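Local coordinates for protein soluble inorganic pyrophosphatase (Toxoplasma gondii, PDB 5WRT) that probably catalyses the magnesium-dependent hydrolysis of inorganic pyrophosphate to phosphate, at residues Val51-Asn56 / Arg83-Thr88; Thr70-Asp75 / Leu131-Val136; Asp122-Gly127 / Pro185-Trp190; Met147-Glu152 / Arg192-Pro197. All blocks are in the same frame, centred on the assembly; numbering follows the deposited sequence.

In the fold
This chain is the pyrophosphatase part of a longer protein. Contact 1 closes first, bringing strand 84-89 back to the end of strand 47-53. Contact 2 starts within that loop and ends beyond it, so the two cross; it ties strand 72-74 to the turn before strand 136-149. Contact 3 starts before contact 2 has closed and joins strand 115-125 to helix 183-193. Contact 4 crosses contact 3 in turn, linking the end of strand 136-149 to the end of the same helix. None nests within another. Contacts 1 and 4 meet through Tyr-85 and Tyr-194, and contacts 1, 3 and 4 also touch the second subunit.

Contact 1 of 4, residues Val51-Asn56 / Arg83-Thr88; sequences VEIPKN and REYAST
Thr-88 OG1 is hydrogen-bonded to Ala-86 O of the second subunit, and on its other branch Thr-88 reaches Asn-56. That branch is the methyl CG2, set anti to the backbone N (chi1 of OG1 -65°). It lies against the main chain of Asn-56, with CG2 3.4 Å from Asn-56 C. The side chain of Asn-56 leaves its backbone on the side away from Thr-88, and the methyl meets main-chain atoms. The backbone of Asn-56 is bonded to that of Leu-89. Thr-88 O takes a further hydrogen bond from Trp-190 NE1.

The second touch is apolar. Ile-53 CD1 approaches the ring of Tyr-85 obliquely, 3.5 Å from CE2. Ile-53 holds this methyl out on an extended chain (chi2 171°). Tyr-194 meets the Tyr-85 ring edge-to-face. Ile-53 and Glu-52 form a classic beta bulge opposite Tyr-93, at the end of strand 47-53.

Glu-52 is a magnesium ligand of this protein, although no metal is bound to it in this chain. Its OE2 is hydrogen-bonded to Met-63 N. The side chain of Tyr-85 comes within about 6 Å of a bound magnesium ion, nearest atoms.

No hydrogen bond joins the two segments directly. The Ile-53 methyl packs near the metal site, and the Thr-88 methyl toward the second subunit. The polar atoms of Thr-88 are bonded to Trp-190 and to Ala-86 of the second subunit.

Contact 2 of 4, residues Thr70-Asp75 / Leu131-Val136; sequences TPIMQD and LPVGGV
Ile-72 sends two methyl groups against the turn at Val-133 and Gly-134. The more enclosed part is at Gly-134, where both residues are buried. Ile-72 CD1 rests on the bare glycine backbone, 3.6 Å from Gly-134 CA and 3.7 Å from Gly-134 N. With CG1 beside the backbone N (chi1 -63°) and chi2 extended at 176°, the side chain carries CD1 straight out to the turn. Its other branch, CG2, meets Val-133 CG1 at 3.7 Å, methyl to methyl, with the two side chains inclined to each other.

Residues Pro-132 to Gly-135 form a type II beta turn, closed by the bond from Gly-135 N to Pro-132 O at 3.0 Å. Gly-134 holds its third position, where phi is positive. Within the turn, Gly-134 N and Gly-135 O bond to Val-51 O and N. The turn is thereby pinned to strand 47-53.

Met-61, Met-63 and Val-50 also pack on Ile-72. The side chain of Glu-52, a magnesium ligand of this protein, is about 4 Å away at the nearest atoms. The Val-133 side is less enclosed. Val-133 is partly exposed and leans on Pro-54 and Val-17 as well. The side chain of Met-73, also partly exposed, leaves the strand on the side away from the turn.

The contact is van der Waals packing, with no hydrogen bond between the segments. The known bonds of the turn run within it and to Val-51, and it offers strand 72-74 bare glycine backbone and one methyl.

Contact 3 of 4, residues Asp122-Gly127 / Pro185-Trp190; sequences DVVEIG and PGIREW. With MG (magnesium ion), chain D; MG (magnesium ion), chain C.
Ile-187 CD1 touches both Val-124 and Ile-126. It is 3.9 Å from Val-124 CG1 and equally 3.9 Å from Ile-126 CG2. The Ile-187 chain is nearly extended (chi2 163°), which carries CD1 from the helix to the strand.

Val-124 presents CG1, the methyl anti to its backbone N, and its side chain runs past that of Ile-187 in the opposite direction. Ile-126 meets it differently, at about a right angle. Here CG1 sits in the cramped place between N and the carbonyl carbon (chi1 67°), and CG2 is the branch turned to Ile-187.

This is strand-on-helix packing. Strand 115-125 belongs to the curled sheet and runs parallel to strand 152-161. Helix 183-193 lies over it, with Trp-91, Leu-145 and Leu-158 also touching Ile-187.

Glu-125 points from the other face of the strand. Its OE2 accepts a bent hydrogen bond from Gly-127 N at 2.8 Å, met 50° out of the carboxylate plane. OE2 is also bonded to Arg-161 N.

Asp-122 shares the Val-124 face and bridges two magnesium ions. OD1 binds one at 2.1 Å, along with two waters and three further ligand atoms from elsewhere in the structure. OD2 binds the other at 2.0 Å, where Asp-117, Asp-154 and three waters complete six ligands. Lys-156 NZ is hydrogen-bonded to OD2.

Contact 4 of 4, residues Met147-Glu152 / Arg192-Pro197; sequences MIDGGE and RWYKLP
Lys-195 and Asp-149 come from opposite directions and meet in a salt bridge. Lys-195 NZ donates to Asp-149 OD2 at 2.9 Å. It approaches on the syn side of the carboxylate, 22° out of its plane. CD and CE of the lysine pass close to the same oxygen. Asp-149 reaches across because its CG is anti to the backbone N (chi1 -166°). A second touch is weaker: Met-147 SD lies at the edge of the Tyr-194 ring, near its plane, 4.4 Å from CE1.

Both partners are set by turns. Asp-149 begins a type I' turn through Gly-150 and Gly-151 to Glu-152, which forms the hairpin between strands 136-149 and 152-161. Asp-149 N binds Glu-152 O at 2.8 Å, and Glu-152 N binds Asp-149 O at 3.1 Å. Lys-195 stands at the N-cap of helix 196-199, in the type I turn from Trp-193 to Leu-196.

The lysine chain is steadied by its neighbour. Lys-195 CG lies 3.5 Å above the plane of the Tyr-194 ring, over its centre. The Tyr-194 ring is held by Trp-190, stacked on it, and by Phe-191, edge-to-face. Farther out, Met-147 packs on Asp-154, a magnesium ligand, and Trp-193 NE1 is hydrogen-bonded to Gly-182 O of the second subunit.

Contact 1 of 4, residues Val51-Asn56 / Arg83-Thr88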
# COMPACT_ATOMS: atom_id res chain seq x y z
N VAL A 51 -19.42 -8.00 1.83
CA VAL A 51 -18.41 -7.01 2.17
C VAL A 51 -17.98 -7.24 3.61
O VAL A 51 -18.80 -7.16 4.53
CB VAL A 51 -18.94 -5.58 1.97
CG1 VAL A 51 -17.88 -4.56 2.35
CG2 VAL A 51 -19.41 -5.38 0.54
N GLU A 52 -16.69 -7.53 3.81
CA GLU A 52 -16.12 -7.68 5.14
C GLU A 52 -15.35 -6.45 5.59
O GLU A 52 -15.54 -5.97 6.71
CB GLU A 52 -15.21 -8.91 5.18
CG GLU A 52 -15.92 -10.24 4.97
CD GLU A 52 -14.96 -11.41 4.83
OE1 GLU A 52 -13.84 -11.21 4.31
OE2 GLU A 52 -15.32 -12.54 5.23
N ILE A 53 -14.49 -5.92 4.73
CA ILE A 53 -13.67 -4.76 5.07
C ILE A 53 -14.04 -3.60 4.17
O ILE A 53 -13.79 -3.65 2.96
CB ILE A 53 -12.17 -5.10 4.98
CG1 ILE A 53 -11.80 -6.14 6.03
CG2 ILE A 53 -11.33 -3.85 5.13
CD1 ILE A 53 -10.40 -6.69 5.88
N PRO A 54 -14.63 -2.54 4.71
CA PRO A 54 -15.03 -1.40 3.87
C PRO A 54 -13.83 -0.65 3.31
O PRO A 54 -12.74 -0.67 3.89
CB PRO A 54 -15.84 -0.51 4.82
CG PRO A 54 -16.24 -1.41 5.93
CD PRO A 54 -15.11 -2.38 6.09
N LYS A 55 -14.06 -0.00 2.18
CA LYS A 55 -13.09 0.90 1.59
C LYS A 55 -12.59 1.90 2.62
O LYS A 55 -13.38 2.50 3.36
CB LYS A 55 -13.72 1.62 0.40
CG LYS A 55 -12.90 2.74 -0.22
CD LYS A 55 -13.73 3.48 -1.27
CE LYS A 55 -12.85 4.16 -2.32
NZ LYS A 55 -12.32 3.18 -3.32
N ASN A 56 -11.26 2.06 2.68
CA ASN A 56 -10.59 3.04 3.53
C ASN A 56 -10.64 2.68 5.02
O ASN A 56 -10.72 3.57 5.87
CB ASN A 56 -11.14 4.46 3.30
CG ASN A 56 -10.66 5.06 2.00
OD1 ASN A 56 -9.59 4.72 1.50
ND2 ASN A 56 -11.45 5.97 1.44
N ARG A 83 -6.85 -7.74 15.71
CA ARG A 83 -5.87 -7.69 14.63
C ARG A 83 -6.31 -6.69 13.57
O ARG A 83 -7.47 -6.69 13.15
CB ARG A 83 -5.66 -9.07 14.00
CG ARG A 83 -4.92 -9.04 12.67
CD ARG A 83 -4.67 -10.43 12.11
NE ARG A 83 -3.51 -11.06 12.75
CZ ARG A 83 -3.54 -12.23 13.37
NH1 ARG A 83 -4.67 -12.92 13.44
NH2 ARG A 83 -2.43 -12.71 13.92
N GLU A 84 -5.37 -5.84 13.15
CA GLU A 84 -5.56 -4.92 12.04
C GLU A 84 -4.50 -5.20 10.99
O GLU A 84 -3.42 -5.72 11.30
CB GLU A 84 -5.46 -3.46 12.49
CG GLU A 84 -6.51 -3.01 13.49
CD GLU A 84 -6.43 -1.52 13.76
OE1 GLU A 84 -5.52 -0.86 13.21
OE2 GLU A 84 -7.28 -1.01 14.52
N TYR A 85 -4.80 -4.86 9.75
CA TYR A 85 -3.75 -4.80 8.74
C TYR A 85 -2.82 -3.64 9.04
O TYR A 85 -3.22 -2.63 9.63
CB TYR A 85 -4.35 -4.67 7.34
CG TYR A 85 -5.01 -5.94 6.84
CD1 TYR A 85 -4.37 -7.17 6.95
CD2 TYR A 85 -6.27 -5.90 6.27
CE1 TYR A 85 -4.97 -8.32 6.50
CE2 TYR A 85 -6.88 -7.06 5.81
CZ TYR A 85 -6.23 -8.26 5.93
OH TYR A 85 -6.83 -9.42 5.48
N ALA A 86 -1.56 -3.77 8.62
CA ALA A 86 -0.60 -2.71 8.86
C ALA A 86 -0.90 -1.47 8.03
O ALA A 86 -0.41 -0.38 8.36
CB ALA A 86 0.82 -3.20 8.55
N SER A 87 -1.69 -1.60 6.97
CA SER A 87 -2.00 -0.50 6.07
C SER A 87 -3.50 -0.46 5.81
O SER A 87 -4.19 -1.48 5.91
CB SER A 87 -1.24 -0.63 4.75
OG SER A 87 0.14 -0.36 4.93
N THR A 88 -4.00 0.73 5.51
CA THR A 88 -5.40 0.89 5.15
C THR A 88 -5.67 0.30 3.77
O THR A 88 -4.91 0.51 2.83
CB THR A 88 -5.80 2.36 5.19
OG1 THR A 88 -5.70 2.85 6.54
CG2 THR A 88 -7.22 2.56 4.70

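Contact 2 of 4, residues Thr70-Asp75 / Leu131-Val136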
# COMPACT_ATOMS: atom_id res chain seq x y z
N THR A 70 -22.23 -17.76 10.88
CA THR A 70 -21.00 -17.21 10.34
C THR A 70 -20.97 -15.67 10.35
O THR A 70 -20.86 -15.04 9.31
CB THR A 70 -20.74 -17.73 8.93
OG1 THR A 70 -21.74 -17.23 8.04
CG2 THR A 70 -20.78 -19.25 8.92
N PRO A 71 -21.07 -15.05 11.53
CA PRO A 71 -21.09 -13.59 11.58
C PRO A 71 -19.74 -12.99 11.24
O PRO A 71 -18.70 -13.66 11.26
CB PRO A 71 -21.47 -13.30 13.04
CG PRO A 71 -20.93 -14.47 13.79
CD PRO A 71 -21.09 -15.65 12.87
N ILE A 72 -19.77 -11.70 10.93
CA ILE A 72 -18.55 -10.96 10.62
C ILE A 72 -18.08 -10.29 11.91
O ILE A 72 -18.83 -9.53 12.53
CB ILE A 72 -18.79 -9.92 9.52
CG1 ILE A 72 -19.18 -10.62 8.21
CG2 ILE A 72 -17.55 -9.06 9.30
CD1 ILE A 72 -19.53 -9.67 7.10
N MET A 73 -16.85 -10.58 12.31
CA MET A 73 -16.23 -10.01 13.50
C MET A 73 -14.78 -9.71 13.18
O MET A 73 -14.26 -10.11 12.14
CB MET A 73 -16.32 -10.98 14.69
CG MET A 73 -17.70 -11.57 14.95
SD MET A 73 -17.78 -12.56 16.45
CE MET A 73 -17.50 -11.33 17.72
N GLN A 74 -14.12 -8.99 14.08
CA GLN A 74 -12.72 -8.65 13.88
C GLN A 74 -11.83 -9.83 14.25
O GLN A 74 -12.04 -10.49 15.26
CB GLN A 74 -12.34 -7.42 14.71
CG GLN A 74 -10.96 -6.88 14.40
CD GLN A 74 -10.76 -5.46 14.89
OE1 GLN A 74 -11.67 -4.85 15.44
NE2 GLN A 74 -9.56 -4.93 14.68
N ASP A 75 -10.85 -10.09 13.39
CA ASP A 75 -9.91 -11.18 13.63
C ASP A 75 -9.09 -10.91 14.89
O ASP A 75 -8.84 -9.76 15.26
CB ASP A 75 -8.99 -11.35 12.43
CG ASP A 75 -8.20 -12.65 12.47
OD1 ASP A 75 -8.73 -13.65 12.99
OD2 ASP A 75 -7.05 -12.66 11.99
N LEU A 131 -18.86 0.77 1.13
CA LEU A 131 -19.87 -0.22 1.46
C LEU A 131 -19.74 -0.64 2.92
O LEU A 131 -18.64 -0.68 3.47
CB LEU A 131 -19.73 -1.45 0.56
CG LEU A 131 -19.82 -1.15 -0.94
CD1 LEU A 131 -19.57 -2.41 -1.76
CD2 LEU A 131 -21.17 -0.54 -1.28
N PRO A 132 -20.85 -0.97 3.58
CA PRO A 132 -20.79 -1.27 5.02
C PRO A 132 -20.34 -2.69 5.30
O PRO A 132 -20.41 -3.58 4.45
CB PRO A 132 -22.24 -1.05 5.47
CG PRO A 132 -23.03 -1.47 4.27
CD PRO A 132 -22.23 -1.02 3.07
N VAL A 133 -19.86 -2.89 6.53
CA VAL A 133 -19.55 -4.24 6.99
C VAL A 133 -20.81 -5.08 6.96
O VAL A 133 -21.85 -4.69 7.50
CB VAL A 133 -18.95 -4.20 8.41
CG1 VAL A 133 -18.69 -5.61 8.91
CG2 VAL A 133 -17.68 -3.38 8.44
N GLY A 134 -20.74 -6.24 6.31
CA GLY A 134 -21.89 -7.10 6.17
C GLY A 134 -22.80 -6.77 5.01
O GLY A 134 -23.82 -7.45 4.83
N GLY A 135 -22.48 -5.76 4.21
CA GLY A 135 -23.25 -5.50 3.01
C GLY A 135 -23.12 -6.62 2.00
O GLY A 135 -22.09 -7.29 1.89
N VAL A 136 -24.20 -6.84 1.25
CA VAL A 136 -24.24 -7.84 0.19
C VAL A 136 -24.60 -7.11 -1.10
O VAL A 136 -25.71 -6.57 -1.23
CB VAL A 136 -25.25 -8.96 0.49
CG1 VAL A 136 -25.17 -10.05 -0.57
CG2 VAL A 136 -25.00 -9.53 1.87

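Contact 3 of 4, residues Asp122-Gly127 / Pro185-Trp190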
# COMPACT_ATOMS: atom_id res chain seq x y z
N ASP A 122 -11.68 -14.59 -2.12
CA ASP A 122 -11.62 -13.16 -1.84
C ASP A 122 -11.95 -12.35 -3.09
O ASP A 122 -11.64 -12.75 -4.22
CB ASP A 122 -10.23 -12.78 -1.34
CG ASP A 122 -9.81 -13.56 -0.11
OD1 ASP A 122 -10.64 -13.71 0.81
OD2 ASP A 122 -8.65 -14.02 -0.07
N VAL A 123 -12.58 -11.20 -2.87
CA VAL A 123 -12.95 -10.30 -3.96
C VAL A 123 -12.69 -8.86 -3.53
O VAL A 123 -12.99 -8.47 -2.40
CB VAL A 123 -14.42 -10.49 -4.39
CG1 VAL A 123 -15.36 -10.37 -3.19
CG2 VAL A 123 -14.81 -9.49 -5.47
N VAL A 124 -12.11 -8.07 -4.44
CA VAL A 124 -11.91 -6.64 -4.25
C VAL A 124 -12.89 -5.90 -5.15
O VAL A 124 -12.93 -6.13 -6.36
CB VAL A 124 -10.46 -6.23 -4.57
CG1 VAL A 124 -10.22 -4.79 -4.17
CG2 VAL A 124 -9.47 -7.15 -3.87
N GLU A 125 -13.69 -5.03 -4.55
CA GLU A 125 -14.64 -4.21 -5.29
C GLU A 125 -14.05 -2.81 -5.46
O GLU A 125 -13.65 -2.18 -4.47
CB GLU A 125 -15.99 -4.14 -4.57
CG GLU A 125 -17.16 -3.72 -5.45
CD GLU A 125 -17.24 -2.22 -5.63
OE1 GLU A 125 -17.07 -1.48 -4.64
OE2 GLU A 125 -17.47 -1.77 -6.78
N ILE A 126 -14.01 -2.33 -6.70
CA ILE A 126 -13.22 -1.15 -7.04
C ILE A 126 -14.08 0.10 -7.17
O ILE A 126 -13.57 1.15 -7.58
CB ILE A 126 -12.40 -1.39 -8.31
CG1 ILE A 126 -13.32 -1.53 -9.52
CG2 ILE A 126 -11.54 -2.64 -8.16
CD1 ILE A 126 -12.59 -1.59 -10.84
N GLY A 127 -15.36 0.02 -6.83
CA GLY A 127 -16.24 1.16 -6.94
C GLY A 127 -15.87 2.28 -5.99
O GLY A 127 -15.09 2.13 -5.05
N PRO A 185 -2.65 -1.87 -10.59
CA PRO A 185 -1.35 -1.94 -9.89
C PRO A 185 -1.45 -1.57 -8.42
O PRO A 185 -0.69 -2.11 -7.61
CB PRO A 185 -0.48 -0.95 -10.67
CG PRO A 185 -1.43 -0.00 -11.28
CD PRO A 185 -2.66 -0.80 -11.60
N GLY A 186 -2.36 -0.67 -8.05
CA GLY A 186 -2.53 -0.35 -6.64
C GLY A 186 -2.97 -1.55 -5.83
O GLY A 186 -2.49 -1.76 -4.71
N ILE A 187 -3.87 -2.37 -6.38
CA ILE A 187 -4.31 -3.57 -5.68
C ILE A 187 -3.19 -4.61 -5.63
O ILE A 187 -2.96 -5.24 -4.59
CB ILE A 187 -5.58 -4.13 -6.34
CG1 ILE A 187 -6.77 -3.21 -6.07
CG2 ILE A 187 -5.87 -5.54 -5.83
CD1 ILE A 187 -7.95 -3.46 -6.99
N ARG A 188 -2.48 -4.79 -6.74
CA ARG A 188 -1.38 -5.75 -6.76
C ARG A 188 -0.29 -5.37 -5.76
O ARG A 188 0.19 -6.22 -5.00
CB ARG A 188 -0.79 -5.86 -8.17
CG ARG A 188 0.40 -6.82 -8.24
CD ARG A 188 0.88 -7.05 -9.67
NE ARG A 188 0.68 -5.86 -10.49
CZ ARG A 188 0.06 -5.86 -11.67
NH1 ARG A 188 -0.40 -6.99 -12.18
NH2 ARG A 188 -0.08 -4.72 -12.34
N GLU A 189 0.10 -4.10 -5.75
CA GLU A 189 1.17 -3.68 -4.86
C GLU A 189 0.72 -3.68 -3.40
O GLU A 189 1.53 -3.92 -2.50
CB GLU A 189 1.68 -2.29 -5.25
CG GLU A 189 2.34 -2.23 -6.62
CD GLU A 189 3.36 -3.34 -6.84
OE1 GLU A 189 4.11 -3.67 -5.90
OE2 GLU A 189 3.39 -3.89 -7.96
N TRP A 190 -0.57 -3.44 -3.16
CA TRP A 190 -1.08 -3.49 -1.79
C TRP A 190 -0.92 -4.89 -1.21
O TRP A 190 -0.37 -5.06 -0.11
CB TRP A 190 -2.55 -3.06 -1.76
CG TRP A 190 -3.02 -2.65 -0.39
CD1 TRP A 190 -3.12 -1.38 0.09
CD2 TRP A 190 -3.43 -3.52 0.67
NE1 TRP A 190 -3.57 -1.40 1.39
CE2 TRP A 190 -3.77 -2.71 1.77
CE3 TRP A 190 -3.54 -4.91 0.80
CZ2 TRP A 190 -4.22 -3.23 2.98
CZ3 TRP A 190 -3.99 -5.43 2.01
CH2 TRP A 190 -4.32 -4.59 3.08
MG MG D . -11.00 -13.53 2.90
MG MG C . -7.93 -15.89 -0.12
O HOH W 1 -8.63 -16.07 -2.35
O HOH W 2 -7.24 -15.56 1.82
O HOH W 3 -9.96 -16.68 0.29
O HOH W 4 -11.43 -13.24 4.91
O HOH W 5 -9.53 -14.88 3.22

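Contact 4 of 4, residues Met147-Glu152 / Arg192-Pro197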
# COMPACT_ATOMS: atom_id res chain seq x y z
N MET A 147 -2.19 -14.09 -6.18
CA MET A 147 -1.20 -13.86 -5.14
C MET A 147 -0.82 -15.18 -4.48
O MET A 147 -1.67 -16.05 -4.25
CB MET A 147 -1.73 -12.86 -4.11
CG MET A 147 -0.66 -12.25 -3.21
SD MET A 147 -1.26 -11.68 -1.61
CE MET A 147 -1.65 -13.22 -0.80
N ILE A 148 0.47 -15.35 -4.21
CA ILE A 148 1.01 -16.52 -3.53
C ILE A 148 1.50 -16.10 -2.16
O ILE A 148 2.48 -15.36 -2.05
CB ILE A 148 2.13 -17.19 -4.34
CG1 ILE A 148 1.67 -17.47 -5.77
CG2 ILE A 148 2.58 -18.47 -3.66
CD1 ILE A 148 0.47 -18.38 -5.85
N ASP A 149 0.82 -16.56 -1.11
CA ASP A 149 1.15 -16.23 0.27
C ASP A 149 1.71 -17.49 0.93
O ASP A 149 0.94 -18.33 1.41
CB ASP A 149 -0.07 -15.71 1.02
CG ASP A 149 0.30 -15.04 2.34
OD1 ASP A 149 1.37 -15.35 2.91
OD2 ASP A 149 -0.49 -14.19 2.81
N GLY A 150 3.03 -17.60 0.96
CA GLY A 150 3.69 -18.75 1.56
C GLY A 150 3.19 -20.09 1.07
O GLY A 150 2.66 -20.88 1.86
N GLY A 151 3.35 -20.35 -0.22
CA GLY A 151 2.92 -21.61 -0.79
C GLY A 151 1.42 -21.78 -0.94
O GLY A 151 0.98 -22.81 -1.45
N GLU A 152 0.63 -20.80 -0.50
CA GLU A 152 -0.82 -20.85 -0.65
C GLU A 152 -1.24 -19.93 -1.79
O GLU A 152 -0.81 -18.77 -1.85
CB GLU A 152 -1.54 -20.44 0.63
CG GLU A 152 -1.42 -21.42 1.79
CD GLU A 152 -2.47 -21.17 2.86
OE1 GLU A 152 -2.80 -19.99 3.11
OE2 GLU A 152 -2.96 -22.15 3.45
N ARG A 192 0.95 -7.28 -2.36
CA ARG A 192 2.33 -7.76 -2.40
C ARG A 192 3.09 -7.36 -1.14
O ARG A 192 3.91 -8.14 -0.63
CB ARG A 192 3.05 -7.21 -3.64
CG ARG A 192 4.40 -7.86 -3.90
CD ARG A 192 5.40 -6.89 -4.52
NE ARG A 192 4.95 -6.39 -5.82
CZ ARG A 192 5.14 -7.02 -6.98
NH1 ARG A 192 5.78 -8.18 -7.01
NH2 ARG A 192 4.70 -6.48 -8.10
N TRP A 193 2.82 -6.17 -0.61
CA TRP A 193 3.66 -5.57 0.42
C TRP A 193 3.04 -5.56 1.81
O TRP A 193 3.76 -5.31 2.78
CB TRP A 193 4.01 -4.13 0.03
CG TRP A 193 4.96 -4.02 -1.13
CD1 TRP A 193 4.64 -3.76 -2.43
CD2 TRP A 193 6.38 -4.17 -1.09
NE1 TRP A 193 5.77 -3.74 -3.20
CE2 TRP A 193 6.86 -3.99 -2.41
CE3 TRP A 193 7.30 -4.44 -0.07
CZ2 TRP A 193 8.21 -4.08 -2.73
CZ3 TRP A 193 8.65 -4.53 -0.40
CH2 TRP A 193 9.09 -4.34 -1.72
N TYR A 194 1.73 -5.83 1.95
CA TYR A 194 1.05 -5.51 3.20
C TYR A 194 1.47 -6.39 4.38
O TYR A 194 1.17 -6.04 5.52
CB TYR A 194 -0.47 -5.57 3.02
CG TYR A 194 -1.06 -6.96 3.00
CD1 TYR A 194 -0.71 -7.87 2.02
CD2 TYR A 194 -1.98 -7.35 3.96
CE1 TYR A 194 -1.25 -9.14 1.99
CE2 TYR A 194 -2.53 -8.62 3.95
CZ TYR A 194 -2.16 -9.51 2.96
OH TYR A 194 -2.71 -10.78 2.94
N LYS A 195 2.14 -7.51 4.14
CA LYS A 195 2.58 -8.36 5.24
C LYS A 195 4.08 -8.24 5.50
O LYS A 195 4.64 -9.04 6.26
CB LYS A 195 2.22 -9.82 4.96
CG LYS A 195 0.73 -10.11 5.00
CD LYS A 195 0.46 -11.56 4.60
CE LYS A 195 -0.86 -12.06 5.19
NZ LYS A 195 -0.84 -13.52 5.56
N LEU A 196 4.75 -7.27 4.88
CA LEU A 196 6.15 -7.01 5.21
C LEU A 196 6.33 -6.55 6.64
O LEU A 196 7.25 -7.05 7.32
CB LEU A 196 6.76 -6.02 4.22
CG LEU A 196 8.29 -5.90 4.34
CD1 LEU A 196 8.97 -7.13 3.73
CD2 LEU A 196 8.80 -4.63 3.69
N PRO A 197 5.55 -5.60 7.17
CA PRO A 197 5.77 -5.21 8.57
C PRO A 197 5.39 -6.29 9.57
O PRO A 197 6.03 -6.40 10.62
CB PRO A 197 4.88 -3.96 8.74
CG PRO A 197 4.51 -3.54 7.35
CD PRO A 197 4.48 -4.79 6.55